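PDB 2HYT: TetR-family transcriptional regulator from Pectobacterium atrosepticum, which probably binds cis-regulatory DNA and controls transcription there. Local coordinates for residues 135-138 against 139-143; 84-87 against 88-91. All coordinates share one frame; numbering follows the deposited sequence.

Contact 1. Residues 135-138 against 139-143; sequences LIDN and LIRQG
Gln-142 NE2 donates to Asn-138 OD1 over 2.7 Å, four residues along the chain at the C-terminal end of helix 122-141. The acceptor oxygen lies close to the plane of the Gln-142 amide, yet the two amide planes stand at 90° to each other. NE2 also bonds to Asp-85 of helix 85-98, so this amide nitrogen has two acceptors. One residue earlier, Asp-137, in one of its two deposited conformers, lies beside Arg-141 and forms a salt bridge. Arg-141 NE meets Asp-137 OD1 at 2.8 Å, on the syn side of the carboxylate and in the guanidinium plane. The arginine chain is extended from CG to NE, which brings NE level with the acid. In the same conformer a water closes the ring: it donates to Asp-137 OD2 at 2.6 Å and accepts from Arg-141 NH2 at 2.9 Å. The apolar side of the turn is packed by Ile-136 CG2 against Ile-140 CD1 at 3.6 Å, and by Leu-135 CG against Leu-139 CD1 at 4.1 Å. Ile-136 and Leu-139 are buried, and both touch Phe-89. Gly-143 has positive phi (77°), and its N bonds back to Ile-140 O at 3.0 Å. These features mark the C-terminal end of an amphipathic helix, finished by a Schellman motif.

Contact 2. Residues 84-87 against 88-91; sequences DDWE and GFRC
Trp-86 lies across two side chains of the next turn, Phe-89 and Arg-90. Its CZ3 comes within 3.3 Å of Phe-89 CD2; the two ring planes are 33° apart, an oblique pair. Arg-90 CG lies over one indole face, toward the rim, a CH-pi contact 4.2 Å from the centroid of the five-membered ring of Trp-86. A chi1 of 176° puts Trp-86 CG opposite the backbone N and carries the ring alongside the following turn.

The polar groups are mostly accounted for. Asp-84 is the N-cap of helix 85-98: its OD2 accepts from Glu-87 N at 3.0 Å, on the anti side of the carboxylate. The same oxygen also forms a salt bridge with Arg-197. Asp-84 O accepts from Gly-88 N at 2.9 Å, and the next three i to i+4 backbone bonds follow in order to Cys-91 N. In one of two deposited conformers of Glu-87, its OE1 forms a salt bridge with Arg-90 NH1 at 2.9 Å, and its OE2 accepts a weak hydrogen bond. Arg-90 NE has a further salt bridge to Glu-186. Asp-85 OD2 is taken by Gln-142.

Arg-90 is thus held more firmly by Glu-186 than by Glu-87. The acids in this first turn would probably interact favourably with the helix dipole, and Asp-84 ties the helix start to the C-terminal Arg-197.

How the contacts relate
Contact 2 comes first along the chain, at the start of helix 85-98. Contact 1 follows near the end of helix 122-141. Each lies within one continuous stretch, so neither closes a long loop; they are in series and do not nest or cross. Their centres are about 12 Å apart, and the two sites touch directly. Phe-89 packs on Leu-135 and Leu-139, and the CB of Asp-85 packs on Leu-139. A polar link also joins the two sites. The start of one helix is thereby joined to the end of the other, within the C-terminal domain of the TetR-like chain. Helix 150-170 adds Leu-153 and Ile-157 against Ile-136.

Contact 1. Residues 135-138 against 139-143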
loop_
_atom_site.group_PDB
_atom_site.type_symbol
_atom_site.label_atom_id
_atom_site.label_comp_id
_atom_site.label_asym_id
_atom_site.label_seq_id
_atom_site.Cartn_x
_atom_site.Cartn_y
_atom_site.Cartn_z
ATOM N N LEU A 135 14.255 12.249 7.792
ATOM C CA LEU A 135 14.027 12.300 9.230
ATOM C C LEU A 135 14.704 11.121 9.995
ATOM O O LEU A 135 15.338 11.292 11.016
ATOM C CB LEU A 135 12.522 12.373 9.491
ATOM C CG LEU A 135 12.101 12.417 10.963
ATOM C CD1 LEU A 135 12.750 13.573 11.710
ATOM C CD2 LEU A 135 10.548 12.517 11.051
ATOM N N ILE A 136 14.484 9.891 9.525
ATOM C CA ILE A 136 15.125 8.721 10.118
ATOM C C ILE A 136 16.643 8.832 10.137
ATOM O O ILE A 136 17.255 8.515 11.139
ATOM C CB ILE A 136 14.643 7.432 9.409
ATOM C CG1 ILE A 136 13.172 7.258 9.689
ATOM C CG2 ILE A 136 15.459 6.237 9.849
ATOM C CD1 ILE A 136 12.861 6.972 11.163
ATOM N N ASP A 137 17.240 9.246 9.031
ATOM C CA ASP A 137 18.697 9.444 8.911
ATOM C C ASP A 137 19.172 10.377 10.026
ATOM O O ASP A 137 20.132 10.092 10.744
ATOM C CB ASP A 137 18.993 10.028 7.526
ATOM C CG ASP A 137 20.462 10.165 7.234
ATOM O OD1 ASP A 137 21.094 11.036 7.863
ATOM O OD2 ASP A 137 20.967 9.455 6.321
ATOM N N ASN A 138 18.467 11.502 10.162
ATOM C CA ASN A 138 18.753 12.452 11.229
ATOM C C ASN A 138 18.709 11.806 12.615
ATOM O O ASN A 138 19.654 11.987 13.412
ATOM C CB ASN A 138 17.836 13.664 11.120
ATOM C CG ASN A 138 17.970 14.626 12.274
ATOM O OD1 ASN A 138 17.465 14.376 13.350
ATOM N ND2 ASN A 138 18.716 15.694 12.073
ATOM N N LEU A 139 17.647 11.071 12.924
ATOM C CA LEU A 139 17.484 10.449 14.236
ATOM C C LEU A 139 18.507 9.362 14.500
ATOM O O LEU A 139 18.939 9.159 15.641
ATOM C CB LEU A 139 16.078 9.853 14.355
ATOM C CG LEU A 139 14.939 10.888 14.405
ATOM C CD1 LEU A 139 13.572 10.227 14.156
ATOM C CD2 LEU A 139 14.928 11.624 15.768
ATOM N N ILE A 140 18.901 8.650 13.441
ATOM C CA ILE A 140 19.994 7.675 13.598
ATOM C C ILE A 140 21.326 8.384 13.885
ATOM O O ILE A 140 22.080 8.007 14.800
ATOM C CB ILE A 140 20.090 6.730 12.389
ATOM C CG1 ILE A 140 18.883 5.809 12.374
ATOM C CG2 ILE A 140 21.406 5.892 12.522
ATOM C CD1 ILE A 140 18.637 5.111 11.010
ATOM N N ARG A 141 21.612 9.444 13.133
ATOM C CA ARG A 141 22.817 10.217 13.364
ATOM C C ARG A 141 22.867 10.791 14.789
ATOM O O ARG A 141 23.926 10.794 15.398
ATOM C CB ARG A 141 22.917 11.348 12.335
ATOM C CG ARG A 141 23.307 10.886 10.936
ATOM C CD ARG A 141 23.364 12.048 10.020
ATOM N NE ARG A 141 23.677 11.638 8.657
ATOM C CZ ARG A 141 24.887 11.678 8.130
ATOM N NH1 ARG A 141 25.916 12.089 8.846
ATOM N NH2 ARG A 141 25.072 11.281 6.885
ATOM N N GLN A 142 21.732 11.234 15.315
ATOM C CA GLN A 142 21.626 11.748 16.683
ATOM C C GLN A 142 21.805 10.685 17.772
ATOM O O GLN A 142 22.003 11.036 18.973
ATOM C CB GLN A 142 20.266 12.418 16.889
ATOM C CG GLN A 142 20.037 13.709 16.173
ATOM C CD GLN A 142 18.916 14.532 16.768
ATOM O OE1 GLN A 142 18.922 14.807 17.987
ATOM N NE2 GLN A 142 18.001 15.009 15.923
ATOM N N GLY A 143 21.782 9.413 17.390
ATOM C CA GLY A 143 21.842 8.316 18.352
ATOM C C GLY A 143 20.529 8.076 19.055
ATOM O O GLY A 143 20.494 7.352 20.072
HETATM O O HOH W 1 23.031 10.284 5.067
#

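Contact 2. Residues 84-87 against 88-91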
loop_
_atom_site.group_PDB
_atom_site.type_symbol
_atom_site.label_atom_id
_atom_site.label_comp_id
_atom_site.label_asym_id
_atom_site.label_seq_id
_atom_site.Cartn_x
_atom_site.Cartn_y
_atom_site.Cartn_z
ATOM N N ASP A 84 11.616 18.418 20.664
ATOM C CA ASP A 84 12.331 17.145 20.837
ATOM C C ASP A 84 12.140 16.346 19.543
ATOM O O ASP A 84 11.026 16.176 19.125
ATOM C CB ASP A 84 11.748 16.351 21.995
ATOM C CG ASP A 84 12.451 15.041 22.185
ATOM O OD1 ASP A 84 13.584 15.047 22.675
ATOM O OD2 ASP A 84 11.919 14.008 21.776
ATOM N N ASP A 85 13.209 15.876 18.923
ATOM C CA ASP A 85 13.063 15.309 17.596
ATOM C C ASP A 85 12.354 13.949 17.595
ATOM O O ASP A 85 11.613 13.636 16.643
ATOM C CB ASP A 85 14.385 15.275 16.879
ATOM C CG ASP A 85 14.960 16.699 16.672
ATOM O OD1 ASP A 85 14.153 17.650 16.570
ATOM O OD2 ASP A 85 16.180 16.853 16.679
ATOM N N TRP A 86 12.553 13.171 18.647
ATOM C CA TRP A 86 11.814 11.901 18.746
ATOM C C TRP A 86 10.317 12.166 18.883
ATOM O O TRP A 86 9.493 11.539 18.190
ATOM C CB TRP A 86 12.288 11.063 19.923
ATOM C CG TRP A 86 11.491 9.817 20.085
ATOM C CD1 TRP A 86 10.691 9.502 21.145
ATOM C CD2 TRP A 86 11.389 8.712 19.165
ATOM N NE1 TRP A 86 10.096 8.279 20.940
ATOM C CE2 TRP A 86 10.510 7.770 19.740
ATOM C CE3 TRP A 86 11.964 8.419 17.943
ATOM C CZ2 TRP A 86 10.184 6.555 19.106
ATOM C CZ3 TRP A 86 11.636 7.227 17.317
ATOM C CH2 TRP A 86 10.777 6.296 17.921
ATOM N N GLU A 87 9.948 13.114 19.734
ATOM C CA GLU A 87 8.528 13.438 19.915
ATOM C C GLU A 87 7.961 14.052 18.639
ATOM O O GLU A 87 6.817 13.811 18.294
ATOM C CB GLU A 87 8.320 14.355 21.122
ATOM C CG GLU A 87 8.744 13.737 22.445
ATOM C CD GLU A 87 7.944 12.501 22.826
ATOM O OE1 GLU A 87 6.761 12.401 22.452
ATOM O OE2 GLU A 87 8.510 11.634 23.510
ATOM N N GLY A 88 8.776 14.809 17.909
ATOM C CA GLY A 88 8.340 15.353 16.648
ATOM C C GLY A 88 8.052 14.248 15.621
ATOM O O GLY A 88 7.128 14.339 14.799
ATOM N N PHE A 89 8.871 13.207 15.641
ATOM C CA PHE A 89 8.676 12.058 14.749
ATOM C C PHE A 89 7.397 11.312 15.126
ATOM O O PHE A 89 6.602 10.988 14.243
ATOM C CB PHE A 89 9.918 11.142 14.836
ATOM C CG PHE A 89 9.669 9.739 14.362
ATOM C CD1 PHE A 89 9.650 9.457 13.044
ATOM C CD2 PHE A 89 9.483 8.701 15.266
ATOM C CE1 PHE A 89 9.446 8.153 12.598
ATOM C CE2 PHE A 89 9.290 7.412 14.837
ATOM C CZ PHE A 89 9.261 7.135 13.478
ATOM N N ARG A 90 7.181 11.063 16.415
ATOM C CA ARG A 90 5.913 10.415 16.881
ATOM C C ARG A 90 4.734 11.271 16.470
ATOM O O ARG A 90 3.722 10.756 16.002
ATOM C CB ARG A 90 5.901 10.227 18.394
ATOM C CG ARG A 90 6.896 9.159 18.869
ATOM C CD ARG A 90 6.893 8.997 20.411
ATOM N NE ARG A 90 5.558 8.893 20.972
ATOM C CZ ARG A 90 5.206 9.232 22.207
ATOM N NH1 ARG A 90 6.099 9.693 23.072
ATOM N NH2 ARG A 90 3.937 9.106 22.580
ATOM N N CYS A 91 4.845 12.577 16.671
ATOM C CA CYS A 91 3.754 13.484 16.352
ATOM C C CYS A 91 3.436 13.494 14.862
ATOM O O CYS A 91 2.284 13.515 14.499
ATOM C CB CYS A 91 4.107 14.881 16.817
ATOM S SG CYS A 91 2.795 16.032 16.617
#